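Local coordinates for Glyoxalase/bleomycin resistance protein/dioxygenase (PDB 4MYM) that probably belongs to the glyoxalase/bleomycin resistance/dioxygenase superfamily and may act as a metal-dependent enzyme or a drug-binding resistance protein, at residues A[134-139]-A[150-156]. Numbering follows the deposited sequence.
Sequences WNARCI and EYFAWLE
Strand segments 136-139 and 150-154 run antiparallel at 168°, with their axes 4.5 Å apart at the closest, and reciprocal backbone hydrogen bonds join Arg-137 to Ala-153 and Ile-139 to Tyr-151. A fifth bond, Leu-155 N to Asn-135 O (2.8 Å), extends the ladder past the strand ends. The Leu-155 side chain lies against the same carbonyl, with CG 3.6 Å from Asn-135 O. Asn-135 O also meets the edge of the Trp-154 ring, 3.3 Å from CE3. Trp-134 O approaches that edge too, 3.4 Å from CZ3 of Trp-154. Ala-136 CB reaches this end of the indole obliquely, while Phe-152 CE2 lies 3.6 Å above one face of the Trp-154 indole, offset toward its rim. The two strands form the hairpin 136-142/147-154 at the middle of a four-stranded mixed sheet. Its 1-4-3-2 order is that of the βαβββ module of the vicinal oxygen chelate fold. On the face with Ala-136, Cys-138 SG packs against Phe-152 CB. The sulfur also accepts a weak hydrogen bond from Trp-134 NE1. With CG anti to the backbone N (chi1 177°) and the chain extended, the Glu-150 carboxylate reaches the first strand, bringing OE2 to 3.8 Å from Cys-138 SG. Its OE1 bonds a bound buffer molecule, which may mark a pocket. The other face faces helix 108-120. There Ile-139 CG1 lies against Tyr-151 CB (3.7 Å), and Arg-137 reaches away to salt bridges with Asp-112 and Asp-131.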
loop_
_atom_site.group_PDB
_atom_site.type_symbol
_atom_site.label_atom_id
_atom_site.label_comp_id
_atom_site.label_asym_id
_atom_site.label_seq_id
_atom_site.Cartn_x
_atom_site.Cartn_y
_atom_site.Cartn_z
ATOM N N TRP A 134 -19.508 -9.821 1.223
ATOM C CA TRP A 134 -18.430 -10.336 2.076
ATOM C C TRP A 134 -18.566 -9.903 3.545
ATOM O O TRP A 134 -17.589 -9.920 4.291
ATOM C CB TRP A 134 -17.067 -9.921 1.523
ATOM C CG TRP A 134 -16.968 -8.500 1.123
ATOM C CD1 TRP A 134 -16.660 -7.448 1.917
ATOM C CD2 TRP A 134 -17.148 -7.975 -0.194
ATOM N NE1 TRP A 134 -16.644 -6.284 1.183
ATOM C CE2 TRP A 134 -16.940 -6.584 -0.120
ATOM C CE3 TRP A 134 -17.477 -8.545 -1.428
ATOM C CZ2 TRP A 134 -17.047 -5.760 -1.226
ATOM C CZ3 TRP A 134 -17.582 -7.720 -2.531
ATOM C CH2 TRP A 134 -17.365 -6.343 -2.425
ATOM N N ASN A 135 -19.778 -9.519 3.946
ATOM C CA ASN A 135 -20.125 -9.257 5.352
ATOM C C ASN A 135 -19.489 -7.992 5.944
ATOM O O ASN A 135 -19.179 -7.925 7.155
ATOM C CB ASN A 135 -19.828 -10.493 6.229
ATOM C CG ASN A 135 -20.714 -10.550 7.462
ATOM O OD1 ASN A 135 -20.249 -10.725 8.606
ATOM N ND2 ASN A 135 -21.990 -10.359 7.242
ATOM N N ALA A 136 -19.347 -6.980 5.088
ATOM C CA ALA A 136 -18.846 -5.669 5.486
ATOM C C ALA A 136 -19.700 -4.561 4.920
ATOM O O ALA A 136 -20.292 -4.703 3.842
ATOM C CB ALA A 136 -17.398 -5.492 5.036
ATOM N N ARG A 137 -19.749 -3.444 5.653
ATOM C CA ARG A 137 -20.322 -2.218 5.175
ATOM C C ARG A 137 -19.153 -1.349 4.715
ATOM O O ARG A 137 -18.226 -1.093 5.496
ATOM C CB ARG A 137 -21.135 -1.534 6.279
ATOM C CG ARG A 137 -21.761 -0.215 5.871
ATOM C CD ARG A 137 -22.867 0.198 6.836
ATOM N NE ARG A 137 -23.676 1.300 6.339
ATOM C CZ ARG A 137 -24.750 1.176 5.553
ATOM N NH1 ARG A 137 -25.160 -0.006 5.128
ATOM N NH2 ARG A 137 -25.423 2.264 5.179
ATOM N N CYS A 138 -19.187 -0.936 3.445
ATOM C CA CYS A 138 -18.044 -0.294 2.786
ATOM C C CYS A 138 -18.379 0.963 2.032
ATOM O O CYS A 138 -19.508 1.140 1.542
ATOM C CB CYS A 138 -17.398 -1.250 1.781
ATOM S SG CYS A 138 -17.012 -2.860 2.452
ATOM N N ILE A 139 -17.372 1.829 1.920
ATOM C CA ILE A 139 -17.414 2.956 1.008
ATOM C C ILE A 139 -16.094 3.002 0.233
ATOM O O ILE A 139 -15.036 2.611 0.750
ATOM C CB ILE A 139 -17.679 4.292 1.727
ATOM C CG1 ILE A 139 -16.684 4.516 2.875
ATOM C CG2 ILE A 139 -19.126 4.302 2.240
ATOM C CD1 ILE A 139 -16.936 5.775 3.678
ATOM N N GLU A 150 -10.824 2.269 0.421
ATOM C CA GLU A 150 -11.955 1.585 0.987
ATOM C C GLU A 150 -11.934 1.845 2.493
ATOM O O GLU A 150 -10.897 1.700 3.133
ATOM C CB GLU A 150 -11.863 0.096 0.734
ATOM C CG GLU A 150 -12.993 -0.715 1.376
ATOM C CD GLU A 150 -12.708 -2.189 1.443
ATOM O OE1 GLU A 150 -11.669 -2.576 2.028
ATOM O OE2 GLU A 150 -13.527 -2.982 0.949
ATOM N N TYR A 151 -13.061 2.291 3.036
ATOM C CA TYR A 151 -13.288 2.257 4.478
ATOM C C TYR A 151 -14.304 1.148 4.648
ATOM O O TYR A 151 -15.298 1.090 3.913
ATOM C CB TYR A 151 -13.849 3.579 5.011
ATOM C CG TYR A 151 -12.903 4.748 5.135
ATOM C CD1 TYR A 151 -11.836 4.937 4.254
ATOM C CD2 TYR A 151 -13.108 5.720 6.111
ATOM C CE1 TYR A 151 -10.990 6.022 4.370
ATOM C CE2 TYR A 151 -12.271 6.813 6.220
ATOM C CZ TYR A 151 -11.207 6.955 5.350
ATOM O OH TYR A 151 -10.386 8.055 5.454
ATOM N N PHE A 152 -14.050 0.224 5.569
ATOM C CA PHE A 152 -14.921 -0.918 5.757
ATOM C C PHE A 152 -15.052 -1.228 7.243
ATOM O O PHE A 152 -14.160 -0.898 8.032
ATOM C CB PHE A 152 -14.455 -2.159 4.988
ATOM C CG PHE A 152 -13.225 -2.833 5.558
ATOM C CD1 PHE A 152 -11.950 -2.335 5.295
ATOM C CD2 PHE A 152 -13.339 -3.978 6.325
ATOM C CE1 PHE A 152 -10.819 -2.949 5.821
ATOM C CE2 PHE A 152 -12.206 -4.588 6.855
ATOM C CZ PHE A 152 -10.953 -4.083 6.591
ATOM N N ALA A 153 -16.183 -1.829 7.596
ATOM C CA ALA A 153 -16.401 -2.369 8.935
ATOM C C ALA A 153 -17.241 -3.641 8.842
ATOM O O ALA A 153 -18.173 -3.740 8.032
ATOM C CB ALA A 153 -17.049 -1.329 9.824
ATOM N N TRP A 154 -16.878 -4.630 9.655
ATOM C CA TRP A 154 -17.501 -5.938 9.597
ATOM C C TRP A 154 -18.913 -5.877 10.175
ATOM O O TRP A 154 -19.139 -5.225 11.183
ATOM C CB TRP A 154 -16.690 -6.975 10.380
ATOM C CG TRP A 154 -15.346 -7.244 9.799
ATOM C CD1 TRP A 154 -14.151 -7.079 10.413
ATOM C CD2 TRP A 154 -15.064 -7.714 8.479
ATOM N NE1 TRP A 154 -13.136 -7.411 9.560
ATOM C CE2 TRP A 154 -13.668 -7.800 8.362
ATOM C CE3 TRP A 154 -15.855 -8.052 7.380
ATOM C CZ2 TRP A 154 -13.039 -8.223 7.190
ATOM C CZ3 TRP A 154 -15.234 -8.469 6.215
ATOM C CH2 TRP A 154 -13.836 -8.554 6.133
ATOM N N LEU A 155 -19.839 -6.546 9.511
ATOM C CA LEU A 155 -21.190 -6.744 10.032
ATOM C C LEU A 155 -21.141 -7.872 11.056
ATOM O O LEU A 155 -20.089 -8.497 11.250
ATOM C CB LEU A 155 -22.145 -7.097 8.891
ATOM C CG LEU A 155 -22.259 -6.067 7.762
ATOM C CD1 LEU A 155 -23.147 -6.600 6.650
ATOM C CD2 LEU A 155 -22.791 -4.738 8.279
ATOM N N GLU A 156 -22.266 -8.143 11.715
ATOM C CA GLU A 156 -22.317 -9.240 12.690
ATOM C C GLU A 156 -21.745 -10.527 12.109
ATOM O O GLU A 156 -22.083 -10.913 10.995
ATOM C CB GLU A 156 -23.749 -9.510 13.178
ATOM C CG GLU A 156 -23.823 -10.761 14.055
ATOM C CD GLU A 156 -25.192 -11.041 14.651
ATOM O OE1 GLU A 156 -26.198 -10.463 14.180
ATOM O OE2 GLU A 156 -25.252 -11.870 15.591
#